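Long-range contacts in tricorn protease (Thermoplasma acidophilum, PDB 1K32), which acts as a serine protease, probably cleaving peptides left by the proteasome into smaller fragments: residues Ser429-Phe434 against Gly538-Asn543; Arg26-Cys31 against Ala58-Asp63; Asp142-Val147 against Phe743-Asp748. All blocks are in the same frame, centred on the assembly; numbering follows the deposited sequence.

Contact 1: Ser429-Phe434 against Gly538-Asn543; sequences SDNSRF and GEYDLN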
ATOM      1  N   SER A 429     -23.477  26.603  23.776  1.00 22.40           N
ATOM      2  CA  SER A 429     -23.670  26.655  22.322  1.00 22.21           C
ATOM      3  C   SER A 429     -22.662  27.606  21.680  1.00 22.91           C
ATOM      4  O   SER A 429     -22.222  28.571  22.314  1.00 23.23           O
ATOM      5  CB  SER A 429     -25.104  27.093  21.971  1.00 24.29           C
ATOM      6  OG  SER A 429     -25.440  28.362  22.529  1.00 24.53           O
ATOM      7  N   ASP A 430     -22.298  27.342  20.427  1.00 23.96           N
ATOM      8  CA  ASP A 430     -21.323  28.183  19.736  1.00 26.01           C
ATOM      9  C   ASP A 430     -21.734  29.645  19.582  1.00 26.95           C
ATOM     10  O   ASP A 430     -20.873  30.514  19.519  1.00 26.84           O
ATOM     11  CB  ASP A 430     -20.987  27.617  18.357  1.00 28.89           C
ATOM     12  CG  ASP A 430     -20.057  26.418  18.423  1.00 32.60           C
ATOM     13  OD1 ASP A 430     -19.401  26.133  17.401  1.00 34.34           O
ATOM     14  OD2 ASP A 430     -19.986  25.758  19.482  1.00 33.94           O
ATOM     15  N   ASN A 431     -23.034  29.916  19.509  1.00 26.64           N
ATOM     16  CA  ASN A 431     -23.498  31.291  19.383  1.00 28.75           C
ATOM     17  C   ASN A 431     -23.700  31.918  20.770  1.00 29.87           C
ATOM     18  O   ASN A 431     -24.280  33.000  20.896  1.00 28.14           O
ATOM     19  CB  ASN A 431     -24.802  31.361  18.571  1.00 27.76           C
ATOM     20  CG  ASN A 431     -25.942  30.605  19.222  1.00 27.42           C
ATOM     21  OD1 ASN A 431     -25.894  30.284  20.406  1.00 25.25           O
ATOM     22  ND2 ASN A 431     -26.985  30.329  18.446  1.00 24.43           N
ATOM     23  N   SER A 432     -23.219  31.222  21.800  1.00 28.98           N
ATOM     24  CA  SER A 432     -23.295  31.690  23.190  1.00 28.87           C
ATOM     25  C   SER A 432     -24.697  31.945  23.735  1.00 27.83           C
ATOM     26  O   SER A 432     -24.861  32.621  24.751  1.00 29.20           O
ATOM     27  CB  SER A 432     -22.456  32.964  23.345  1.00 29.45           C
ATOM     28  OG  SER A 432     -21.118  32.745  22.920  1.00 31.68           O
ATOM     29  N   ARG A 433     -25.712  31.388  23.086  1.00 28.02           N
ATOM     30  CA  ARG A 433     -27.081  31.607  23.535  1.00 27.65           C
ATOM     31  C   ARG A 433     -27.656  30.607  24.552  1.00 26.75           C
ATOM     32  O   ARG A 433     -28.453  30.992  25.412  1.00 24.91           O
ATOM     33  CB  ARG A 433     -28.011  31.689  22.327  1.00 29.23           C
ATOM     34  CG  ARG A 433     -29.469  31.807  22.714  1.00 34.19           C
ATOM     35  CD  ARG A 433     -30.303  32.395  21.598  1.00 35.30           C
ATOM     36  NE  ARG A 433     -31.717  32.363  21.940  1.00 35.34           N
ATOM     37  CZ  ARG A 433     -32.687  32.805  21.149  1.00 36.21           C
ATOM     38  NH1 ARG A 433     -33.953  32.730  21.543  1.00 35.28           N
ATOM     39  NH2 ARG A 433     -32.389  33.329  19.966  1.00 35.36           N
ATOM     40  N   PHE A 434     -27.256  29.342  24.460  1.00 22.65           N
ATOM     41  CA  PHE A 434     -27.778  28.328  25.366  1.00 23.70           C
ATOM     42  C   PHE A 434     -26.703  27.614  26.183  1.00 23.56           C
ATOM     43  O   PHE A 434     -25.548  27.475  25.758  1.00 21.26           O
ATOM     44  CB  PHE A 434     -28.561  27.251  24.591  1.00 24.62           C
ATOM     45  CG  PHE A 434     -29.467  27.793  23.529  1.00 25.00           C
ATOM     46  CD1 PHE A 434     -29.054  27.851  22.205  1.00 26.37           C
ATOM     47  CD2 PHE A 434     -30.748  28.236  23.846  1.00 26.02           C
ATOM     48  CE1 PHE A 434     -29.908  28.342  21.211  1.00 26.87           C
ATOM     49  CE2 PHE A 434     -31.603  28.728  22.857  1.00 23.25           C
ATOM     50  CZ  PHE A 434     -31.185  28.780  21.546  1.00 24.88           C
ATOM     51  N   GLY A 538     -38.680  27.965  10.561  1.00 49.24           N
ATOM     52  CA  GLY A 538     -39.070  27.847  11.948  1.00 45.20           C
ATOM     53  C   GLY A 538     -38.085  28.581  12.834  1.00 43.67           C
ATOM     54  O   GLY A 538     -36.902  28.704  12.500  1.00 42.31           O
ATOM     55  N   GLU A 539     -38.583  29.073  13.964  1.00 42.64           N
ATOM     56  CA  GLU A 539     -37.776  29.801  14.945  1.00 41.58           C
ATOM     57  C   GLU A 539     -37.449  28.882  16.135  1.00 39.02           C
ATOM     58  O   GLU A 539     -38.101  27.858  16.328  1.00 37.54           O
ATOM     59  CB  GLU A 539     -38.564  31.020  15.442  1.00 42.36           C
ATOM     60  CG  GLU A 539     -37.902  31.783  16.580  1.00 47.31           C
ATOM     61  CD  GLU A 539     -38.783  32.895  17.140  1.00 50.02           C
ATOM     62  OE1 GLU A 539     -39.868  32.587  17.684  1.00 50.70           O
ATOM     63  OE2 GLU A 539     -38.387  34.079  17.041  1.00 50.54           O
ATOM     64  N   TYR A 540     -36.436  29.238  16.920  1.00 36.94           N
ATOM     65  CA  TYR A 540     -36.093  28.444  18.099  1.00 34.45           C
ATOM     66  C   TYR A 540     -37.338  28.368  18.975  1.00 34.01           C
ATOM     67  O   TYR A 540     -38.100  29.327  19.068  1.00 33.98           O
ATOM     68  CB  TYR A 540     -35.002  29.117  18.935  1.00 31.95           C
ATOM     69  CG  TYR A 540     -33.588  28.975  18.442  1.00 32.70           C
ATOM     70  CD1 TYR A 540     -32.748  30.089  18.394  1.00 31.32           C
ATOM     71  CD2 TYR A 540     -33.055  27.726  18.084  1.00 29.50           C
ATOM     72  CE1 TYR A 540     -31.424  29.972  18.012  1.00 30.69           C
ATOM     73  CE2 TYR A 540     -31.723  27.597  17.698  1.00 26.59           C
ATOM     74  CZ  TYR A 540     -30.916  28.727  17.670  1.00 27.54           C
ATOM     75  OH  TYR A 540     -29.589  28.644  17.340  1.00 26.36           O
ATOM     76  N   ASP A 541     -37.531  27.227  19.623  1.00 33.01           N
ATOM     77  CA  ASP A 541     -38.656  27.029  20.529  1.00 30.85           C
ATOM     78  C   ASP A 541     -38.283  25.819  21.379  1.00 30.27           C
ATOM     79  O   ASP A 541     -38.448  24.678  20.945  1.00 27.26           O
ATOM     80  CB  ASP A 541     -39.939  26.749  19.753  1.00 32.06           C
ATOM     81  CG  ASP A 541     -41.139  26.597  20.659  1.00 31.27           C
ATOM     82  OD1 ASP A 541     -40.970  26.697  21.890  1.00 30.83           O
ATOM     83  OD2 ASP A 541     -42.254  26.377  20.140  1.00 35.08           O
ATOM     84  N   LEU A 542     -37.774  26.082  22.580  1.00 28.03           N
ATOM     85  CA  LEU A 542     -37.335  25.028  23.479  1.00 29.98           C
ATOM     86  C   LEU A 542     -38.436  24.380  24.305  1.00 29.68           C
ATOM     87  O   LEU A 542     -38.167  23.483  25.091  1.00 30.21           O
ATOM     88  CB  LEU A 542     -36.238  25.552  24.408  1.00 30.25           C
ATOM     89  CG  LEU A 542     -35.048  26.277  23.766  1.00 32.79           C
ATOM     90  CD1 LEU A 542     -33.869  26.253  24.728  1.00 32.04           C
ATOM     91  CD2 LEU A 542     -34.650  25.615  22.481  1.00 29.38           C
ATOM     92  N   ASN A 543     -39.674  24.824  24.136  1.00 30.05           N
ATOM     93  CA  ASN A 543     -40.768  24.218  24.883  1.00 30.28           C
ATOM     94  C   ASN A 543     -40.985  22.781  24.417  1.00 30.88           C
ATOM     95  O   ASN A 543     -40.836  22.474  23.225  1.00 29.30           O
ATOM     96  CB  ASN A 543     -42.043  25.027  24.694  1.00 32.65           C
ATOM     97  CG  ASN A 543     -41.915  26.433  25.235  1.00 35.36           C
ATOM     98  OD1 ASN A 543     -41.978  27.411  24.487  1.00 37.84           O
ATOM     99  ND2 ASN A 543     -41.717  26.542  26.540  1.00 34.72           N
TER
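F434 drives the CE1-CZ edge of its ring into one face of the Y540 ring. It is an edge-to-face (T-shaped) pair with centroids 4.9 Å apart and planes at 85°, and F434 CE1 lies 3.7 Å from Y540 CZ. L542 helps fix the phenylalanine: its CD1 reaches F434 CD2 at 3.8 Å. R433 runs over a face of F434, its CG above the centre of that ring. With CG anti to the backbone N (chi1 176°) and an extended chain, the arginine carries its guanidinium to the edge of Y540, NH2 sitting 3.6 Å from Y540 CD1. The guanidinium's polar grip lies elsewhere, in salt bridges to D458 and E460. From the other end comes N431, whose ND2 gives a weak, bent bond to Y540 OH at 3.3 Å, while the hydroxyl also bonds to the carbonyl O of S483. The amide is held by its oxygen: S429 OG (2.9 Å) and R433 N (2.9 Å) approach N431 OD1 from opposite faces of its plane. In turn F434 N makes a nearly straight bond to S429 OG (2.8 Å). An alanine in place of Y540 would probably strip the F434 edge of its aromatic partner and leave the N431 amide and the S483 carbonyl without the hydroxyl between them. The core of the hairpin connection is a type I turn, S429 to S432, with an Asx turn at N431, linking the first two strands of a blade in the seven-bladed beta-propeller; a long loop of the following blade packs against it.

Contact 2: Arg26-Cys31 against Ala58-Asp63; sequences RIIFVC and ARFFPD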
ATOM      1  N   ARG A  26      21.654   9.836  77.057  1.00 30.89           N
ATOM      2  CA  ARG A  26      21.561   9.975  75.612  1.00 32.72           C
ATOM      3  C   ARG A  26      20.122   9.831  75.163  1.00 30.55           C
ATOM      4  O   ARG A  26      19.402   8.947  75.612  1.00 29.21           O
ATOM      5  CB  ARG A  26      22.424   8.929  74.889  1.00 34.37           C
ATOM      6  CG  ARG A  26      23.872   8.875  75.353  1.00 38.70           C
ATOM      7  CD  ARG A  26      24.819   8.458  74.231  1.00 42.05           C
ATOM      8  NE  ARG A  26      24.458   7.197  73.577  1.00 45.83           N
ATOM      9  CZ  ARG A  26      24.419   6.012  74.181  1.00 46.37           C
ATOM     10  NH1 ARG A  26      24.088   4.934  73.492  1.00 48.26           N
ATOM     11  NH2 ARG A  26      24.693   5.905  75.474  1.00 48.65           N
ATOM     12  N   ILE A  27      19.714  10.726  74.276  1.00 29.19           N
ATOM     13  CA  ILE A  27      18.370  10.720  73.730  1.00 27.57           C
ATOM     14  C   ILE A  27      18.455  10.791  72.226  1.00 25.43           C
ATOM     15  O   ILE A  27      19.145  11.651  71.693  1.00 27.03           O
ATOM     16  CB  ILE A  27      17.577  11.932  74.212  1.00 29.13           C
ATOM     17  CG1 ILE A  27      17.155  11.720  75.662  1.00 31.13           C
ATOM     18  CG2 ILE A  27      16.398  12.174  73.305  1.00 29.08           C
ATOM     19  CD1 ILE A  27      16.520  12.936  76.288  1.00 34.53           C
ATOM     20  N   ILE A  28      17.781   9.871  71.545  1.00 23.57           N
ATOM     21  CA  ILE A  28      17.755   9.887  70.088  1.00 21.37           C
ATOM     22  C   ILE A  28      16.346  10.304  69.684  1.00 21.22           C
ATOM     23  O   ILE A  28      15.381  10.080  70.422  1.00 22.11           O
ATOM     24  CB  ILE A  28      18.124   8.504  69.466  1.00 20.26           C
ATOM     25  CG1 ILE A  28      17.253   7.383  70.034  1.00 19.59           C
ATOM     26  CG2 ILE A  28      19.594   8.231  69.704  1.00 20.59           C
ATOM     27  CD1 ILE A  28      17.563   5.987  69.427  1.00 19.52           C
ATOM     28  N   PHE A  29      16.228  10.934  68.526  1.00 20.07           N
ATOM     29  CA  PHE A  29      14.942  11.405  68.063  1.00 20.24           C
ATOM     30  C   PHE A  29      15.031  11.677  66.576  1.00 20.09           C
ATOM     31  O   PHE A  29      16.116  11.674  66.000  1.00 17.50           O
ATOM     32  CB  PHE A  29      14.551  12.692  68.825  1.00 22.28           C
ATOM     33  CG  PHE A  29      15.541  13.816  68.669  1.00 22.38           C
ATOM     34  CD1 PHE A  29      15.486  14.666  67.562  1.00 22.69           C
ATOM     35  CD2 PHE A  29      16.574  13.983  69.588  1.00 24.32           C
ATOM     36  CE1 PHE A  29      16.449  15.659  67.370  1.00 22.99           C
ATOM     37  CE2 PHE A  29      17.546  14.976  69.405  1.00 24.23           C
ATOM     38  CZ  PHE A  29      17.481  15.813  68.290  1.00 23.82           C
ATOM     39  N   VAL A  30      13.875  11.908  65.961  1.00 20.43           N
ATOM     40  CA  VAL A  30      13.825  12.181  64.540  1.00 20.47           C
ATOM     41  C   VAL A  30      13.634  13.668  64.295  1.00 21.34           C
ATOM     42  O   VAL A  30      12.892  14.344  65.013  1.00 20.33           O
ATOM     43  CB  VAL A  30      12.666  11.414  63.852  1.00 21.49           C
ATOM     44  CG1 VAL A  30      12.599  11.811  62.390  1.00 21.83           C
ATOM     45  CG2 VAL A  30      12.875   9.883  63.980  1.00 20.58           C
ATOM     46  N   CYS A  31      14.338  14.172  63.290  1.00 21.69           N
ATOM     47  CA  CYS A  31      14.250  15.572  62.892  1.00 23.48           C
ATOM     48  C   CYS A  31      14.582  15.583  61.415  1.00 22.84           C
ATOM     49  O   CYS A  31      15.641  15.085  61.018  1.00 21.63           O
ATOM     50  CB  CYS A  31      15.258  16.437  63.663  1.00 23.56           C
ATOM     51  SG  CYS A  31      15.301  18.158  63.109  1.00 28.22           S
ATOM     52  N   ALA A  58      13.029   4.656  66.212  1.00 18.73           N
ATOM     53  CA  ALA A  58      14.411   4.240  66.476  1.00 19.99           C
ATOM     54  C   ALA A  58      14.457   3.800  67.928  1.00 21.15           C
ATOM     55  O   ALA A  58      14.030   4.546  68.812  1.00 17.58           O
ATOM     56  CB  ALA A  58      15.378   5.397  66.250  1.00 19.17           C
ATOM     57  N   ARG A  59      14.973   2.594  68.158  1.00 18.95           N
ATOM     58  CA  ARG A  59      15.043   2.021  69.494  1.00 20.43           C
ATOM     59  C   ARG A  59      16.435   1.552  69.881  1.00 20.94           C
ATOM     60  O   ARG A  59      17.064   0.791  69.143  1.00 21.88           O
ATOM     61  CB  ARG A  59      14.088   0.820  69.598  1.00 20.72           C
ATOM     62  CG  ARG A  59      12.596   1.163  69.561  1.00 21.79           C
ATOM     63  CD  ARG A  59      12.198   1.942  70.814  1.00 23.90           C
ATOM     64  NE  ARG A  59      12.390   1.147  72.021  1.00 25.67           N
ATOM     65  CZ  ARG A  59      11.615   0.128  72.379  1.00 27.37           C
ATOM     66  NH1 ARG A  59      11.866  -0.541  73.495  1.00 28.07           N
ATOM     67  NH2 ARG A  59      10.579  -0.216  71.628  1.00 28.75           N
ATOM     68  N   PHE A  60      16.896   1.996  71.048  1.00 21.81           N
ATOM     69  CA  PHE A  60      18.195   1.590  71.585  1.00 22.94           C
ATOM     70  C   PHE A  60      18.103   0.116  71.977  1.00 23.50           C
ATOM     71  O   PHE A  60      17.089  -0.315  72.516  1.00 22.69           O
ATOM     72  CB  PHE A  60      18.540   2.332  72.888  1.00 20.65           C
ATOM     73  CG  PHE A  60      19.105   3.720  72.710  1.00 21.68           C
ATOM     74  CD1 PHE A  60      18.362   4.839  73.074  1.00 22.78           C
ATOM     75  CD2 PHE A  60      20.406   3.905  72.264  1.00 23.05           C
ATOM     76  CE1 PHE A  60      18.913   6.124  73.002  1.00 24.90           C
ATOM     77  CE2 PHE A  60      20.969   5.183  72.184  1.00 22.81           C
ATOM     78  CZ  PHE A  60      20.222   6.293  72.556  1.00 22.49           C
ATOM     79  N   PHE A  61      19.149  -0.656  71.719  1.00 24.38           N
ATOM     80  CA  PHE A  61      19.142  -2.036  72.172  1.00 27.63           C
ATOM     81  C   PHE A  61      19.381  -1.885  73.675  1.00 29.59           C
ATOM     82  O   PHE A  61      19.875  -0.848  74.123  1.00 27.90           O
ATOM     83  CB  PHE A  61      20.276  -2.847  71.534  1.00 26.80           C
ATOM     84  CG  PHE A  61      19.890  -3.517  70.254  1.00 25.44           C
ATOM     85  CD1 PHE A  61      19.659  -2.774  69.101  1.00 26.39           C
ATOM     86  CD2 PHE A  61      19.750  -4.901  70.197  1.00 26.18           C
ATOM     87  CE1 PHE A  61      19.293  -3.404  67.907  1.00 23.70           C
ATOM     88  CE2 PHE A  61      19.385  -5.536  69.012  1.00 24.62           C
ATOM     89  CZ  PHE A  61      19.159  -4.786  67.867  1.00 24.77           C
ATOM     90  N   PRO A  62      19.036  -2.909  74.469  1.00 31.12           N
ATOM     91  CA  PRO A  62      19.206  -2.888  75.928  1.00 33.87           C
ATOM     92  C   PRO A  62      20.502  -2.293  76.503  1.00 33.71           C
ATOM     93  O   PRO A  62      20.460  -1.575  77.501  1.00 32.73           O
ATOM     94  CB  PRO A  62      19.013  -4.361  76.319  1.00 35.04           C
ATOM     95  CG  PRO A  62      19.353  -5.108  75.051  1.00 35.24           C
ATOM     96  CD  PRO A  62      18.669  -4.260  74.021  1.00 31.93           C
ATOM     97  N   ASP A  63      21.641  -2.579  75.883  1.00 33.76           N
ATOM     98  CA  ASP A  63      22.906  -2.060  76.384  1.00 35.10           C
ATOM     99  C   ASP A  63      23.256  -0.679  75.835  1.00 35.72           C
ATOM    100  O   ASP A  63      24.326  -0.138  76.137  1.00 35.70           O
ATOM    101  CB  ASP A  63      24.038  -3.045  76.080  1.00 36.60           C
ATOM    102  CG  ASP A  63      24.249  -3.255  74.599  1.00 38.89           C
ATOM    103  OD1 ASP A  63      25.015  -4.173  74.237  1.00 41.71           O
ATOM    104  OD2 ASP A  63      23.662  -2.501  73.797  1.00 40.09           O
TER
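I28 sits over the ring of F60 in the tight half of this contact. Its CD1 lies 4.0 Å from the ring centroid and only 16° off the normal, a CH-pi contact displaced toward the rim, and the same methyl touches A58 CB at 3.9 Å. The other branch takes the ring's far end, I28 CG2 lying 3.5 Å from F60 CZ. The torsion explains the double grip: CG1 stands between the backbone N and the carbonyl carbon (chi1 53°), which aims both branches at the ring. I67 and L35 pack round the same buried cluster. The looser side belongs to R26, partly exposed, whose bent chain brings NH1 to 3.4 Å from F60 CE2. The guanidinium meets the ring obliquely, and its other ties are slight, a weak bond to the carbonyl O of G64 and a long ion pair with E37. The two strands run nearly antiparallel, but their axes are 7.8 Å apart, too far for backbone pairing: the first and second blades of the six-bladed propeller pack face to face here. The link between these two strands therefore rests on shape and dispersion between apolar side chains, with the arginine as a polar fringe.

Contact 3: Asp142-Val147 against Phe743-Asp748; sequences DGINFV and FKLDGD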
ATOM      1  N   ASP A 142      21.154 -10.918  62.566  1.00 26.33           N
ATOM      2  CA  ASP A 142      20.841  -9.741  61.776  1.00 25.51           C
ATOM      3  C   ASP A 142      19.888  -9.992  60.611  1.00 25.08           C
ATOM      4  O   ASP A 142      20.101  -9.474  59.513  1.00 25.18           O
ATOM      5  CB  ASP A 142      22.132  -9.122  61.244  1.00 28.40           C
ATOM      6  CG  ASP A 142      23.076  -8.695  62.354  1.00 30.16           C
ATOM      7  OD1 ASP A 142      24.228  -8.336  62.035  1.00 31.16           O
ATOM      8  OD2 ASP A 142      22.673  -8.720  63.539  1.00 29.23           O
ATOM      9  N   GLY A 143      18.840 -10.781  60.836  1.00 22.92           N
ATOM     10  CA  GLY A 143      17.885 -11.032  59.766  1.00 23.06           C
ATOM     11  C   GLY A 143      18.036 -12.317  58.963  1.00 22.64           C
ATOM     12  O   GLY A 143      17.263 -12.552  58.047  1.00 22.40           O
ATOM     13  N   ILE A 144      19.016 -13.153  59.297  1.00 24.03           N
ATOM     14  CA  ILE A 144      19.201 -14.409  58.561  1.00 25.77           C
ATOM     15  C   ILE A 144      18.010 -15.331  58.793  1.00 24.20           C
ATOM     16  O   ILE A 144      17.598 -16.080  57.905  1.00 22.56           O
ATOM     17  CB  ILE A 144      20.488 -15.180  59.011  1.00 27.98           C
ATOM     18  CG1 ILE A 144      21.749 -14.367  58.691  1.00 29.81           C
ATOM     19  CG2 ILE A 144      20.545 -16.561  58.321  1.00 26.06           C
ATOM     20  CD1 ILE A 144      22.078 -14.235  57.205  1.00 30.99           C
ATOM     21  N   ASN A 145      17.453 -15.261  59.993  1.00 24.37           N
ATOM     22  CA  ASN A 145      16.332 -16.112  60.360  1.00 25.43           C
ATOM     23  C   ASN A 145      15.373 -15.386  61.306  1.00 25.14           C
ATOM     24  O   ASN A 145      15.783 -14.526  62.084  1.00 26.63           O
ATOM     25  CB  ASN A 145      16.873 -17.389  61.027  1.00 26.12           C
ATOM     26  CG  ASN A 145      15.779 -18.380  61.397  1.00 28.78           C
ATOM     27  OD1 ASN A 145      15.041 -18.869  60.537  1.00 28.57           O
ATOM     28  ND2 ASN A 145      15.675 -18.688  62.686  1.00 27.57           N
ATOM     29  N   PHE A 146      14.093 -15.719  61.226  1.00 23.28           N
ATOM     30  CA  PHE A 146      13.102 -15.093  62.096  1.00 23.60           C
ATOM     31  C   PHE A 146      12.331 -16.199  62.785  1.00 24.04           C
ATOM     32  O   PHE A 146      11.818 -17.115  62.138  1.00 24.63           O
ATOM     33  CB  PHE A 146      12.139 -14.204  61.304  1.00 21.31           C
ATOM     34  CG  PHE A 146      12.810 -13.079  60.584  1.00 22.14           C
ATOM     35  CD1 PHE A 146      13.437 -13.296  59.358  1.00 21.29           C
ATOM     36  CD2 PHE A 146      12.864 -11.807  61.150  1.00 20.14           C
ATOM     37  CE1 PHE A 146      14.106 -12.258  58.712  1.00 21.36           C
ATOM     38  CE2 PHE A 146      13.530 -10.770  60.515  1.00 19.23           C
ATOM     39  CZ  PHE A 146      14.152 -10.986  59.295  1.00 17.82           C
ATOM     40  N   VAL A 147      12.261 -16.107  64.105  1.00 22.79           N
ATOM     41  CA  VAL A 147      11.583 -17.103  64.905  1.00 23.11           C
ATOM     42  C   VAL A 147      10.289 -16.514  65.448  1.00 23.32           C
ATOM     43  O   VAL A 147      10.314 -15.574  66.234  1.00 18.14           O
ATOM     44  CB  VAL A 147      12.462 -17.544  66.100  1.00 23.20           C
ATOM     45  CG1 VAL A 147      11.742 -18.602  66.890  1.00 21.08           C
ATOM     46  CG2 VAL A 147      13.833 -18.046  65.604  1.00 22.41           C
ATOM     47  N   PHE A 743      10.568 -19.768  55.089  1.00 26.64           N
ATOM     48  CA  PHE A 743      11.852 -20.450  55.277  1.00 27.66           C
ATOM     49  C   PHE A 743      12.292 -20.508  56.731  1.00 29.05           C
ATOM     50  O   PHE A 743      12.041 -19.585  57.506  1.00 27.80           O
ATOM     51  CB  PHE A 743      12.952 -19.774  54.458  1.00 25.98           C
ATOM     52  CG  PHE A 743      12.547 -19.439  53.060  1.00 26.61           C
ATOM     53  CD1 PHE A 743      12.293 -18.116  52.695  1.00 24.28           C
ATOM     54  CD2 PHE A 743      12.400 -20.441  52.106  1.00 26.28           C
ATOM     55  CE1 PHE A 743      11.901 -17.797  51.404  1.00 24.04           C
ATOM     56  CE2 PHE A 743      12.004 -20.130  50.806  1.00 25.91           C
ATOM     57  CZ  PHE A 743      11.751 -18.801  50.454  1.00 24.17           C
ATOM     58  N   LYS A 744      12.965 -21.602  57.081  1.00 29.99           N
ATOM     59  CA  LYS A 744      13.469 -21.821  58.430  1.00 32.10           C
ATOM     60  C   LYS A 744      14.930 -22.269  58.328  1.00 32.44           C
ATOM     61  O   LYS A 744      15.243 -23.253  57.652  1.00 29.25           O
ATOM     62  CB  LYS A 744      12.626 -22.899  59.123  1.00 33.77           C
ATOM     63  CG  LYS A 744      13.061 -23.270  60.526  1.00 40.04           C
ATOM     64  CD  LYS A 744      12.230 -24.452  61.047  1.00 44.70           C
ATOM     65  CE  LYS A 744      12.738 -24.985  62.386  1.00 45.88           C
ATOM     66  NZ  LYS A 744      12.030 -26.235  62.806  1.00 45.85           N
ATOM     67  N   LEU A 745      15.823 -21.531  58.979  1.00 32.48           N
ATOM     68  CA  LEU A 745      17.238 -21.866  58.957  1.00 35.37           C
ATOM     69  C   LEU A 745      17.443 -23.078  59.855  1.00 35.87           C
ATOM     70  O   LEU A 745      17.298 -22.983  61.071  1.00 36.14           O
ATOM     71  CB  LEU A 745      18.064 -20.669  59.459  1.00 36.40           C
ATOM     72  CG  LEU A 745      19.596 -20.620  59.367  1.00 37.34           C
ATOM     73  CD1 LEU A 745      20.217 -21.446  60.460  1.00 38.98           C
ATOM     74  CD2 LEU A 745      20.050 -21.085  57.993  1.00 37.54           C
ATOM     75  N   ASP A 746      17.756 -24.218  59.248  1.00 36.70           N
ATOM     76  CA  ASP A 746      17.981 -25.456  59.995  1.00 38.77           C
ATOM     77  C   ASP A 746      19.441 -25.867  59.794  1.00 37.88           C
ATOM     78  O   ASP A 746      19.798 -26.469  58.778  1.00 35.77           O
ATOM     79  CB  ASP A 746      17.049 -26.551  59.475  1.00 42.78           C
ATOM     80  CG  ASP A 746      17.146 -27.837  60.279  1.00 46.70           C
ATOM     81  OD1 ASP A 746      18.273 -28.326  60.517  1.00 48.03           O
ATOM     82  OD2 ASP A 746      16.079 -28.366  60.668  1.00 49.09           O
ATOM     83  N   GLY A 747      20.285 -25.544  60.765  1.00 37.35           N
ATOM     84  CA  GLY A 747      21.691 -25.857  60.622  1.00 37.74           C
ATOM     85  C   GLY A 747      22.270 -24.782  59.725  1.00 38.34           C
ATOM     86  O   GLY A 747      22.144 -23.591  60.011  1.00 38.29           O
ATOM     87  N   ASP A 748      22.886 -25.174  58.623  1.00 37.78           N
ATOM     88  CA  ASP A 748      23.461 -24.178  57.726  1.00 38.40           C
ATOM     89  C   ASP A 748      22.630 -24.033  56.449  1.00 35.83           C
ATOM     90  O   ASP A 748      23.043 -23.370  55.505  1.00 33.58           O
ATOM     91  CB  ASP A 748      24.867 -24.596  57.345  1.00 42.90           C
ATOM     92  CG  ASP A 748      24.859 -25.774  56.417  1.00 46.74           C
ATOM     93  OD1 ASP A 748      24.302 -26.818  56.817  1.00 49.03           O
ATOM     94  OD2 ASP A 748      25.384 -25.652  55.290  1.00 48.87           O
TER
HETATM   95  O   HOH W   1      13.225 -17.137  59.031  1.00 22.18           O
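N145 and L745 meet through a hydrogen bond backed by packing of their beta carbons. The bond is direct: L745 N donates to N145 OD1 over 3.2 Å, almost linearly at 174°, though the donor stands well above the carbonyl plane, 58° out of it. A chi1 of -178° swings the N145 amide out beside L745, where its oxygen meets that N-H. The amide's other end is taken by E140, which accepts from ND2 and so fixes which way the oxygen faces. A second polar link runs through water. Water 1 accepts from F146 N at 2.8 Å and lies 2.9 Å from N145 OD1 and 3.1 Å from F743 O, so it can bridge the two segments, although its two protons have more acceptors nearby than they can serve. Van der Waals contact is modest: N145 CB rests 3.8 Å from L745 CB, and I144 CG2 brushes L745 CG at 4.3 Å, the apolar pair. I144 and N145 form a classic beta bulge opposite E140, at the start of the blade's outermost strand 145-148. That strand crosses strand 741-746 of the PDZ domain steeply, Y750 of strand 749-755 bonds to the carbonyl O of I144, and helix 795-800 packs against F743 and presents Y796 edge-to-face to F146.

In the fold
From the N terminus, contact 2 closes first, a short loop of 26 residues that joins the first two blades of the six-bladed propeller. The chain then reaches 142-147 in the third blade, where contact 3 opens. It finishes this propeller, passes through the seven-bladed one, and returns in the PDZ domain at 743-748, closing a loop of nearly 600 residues. Contact 1 is nested inside that loop and ties two successive blades of the seven-bladed propeller; contact 2 stands in series with both. Contacts 2 and 3 are neighbours, about 7 Å apart at their nearest atoms, whereas contact 1 lies across the chain's centre, its midpoint 73 Å from that of contact 2.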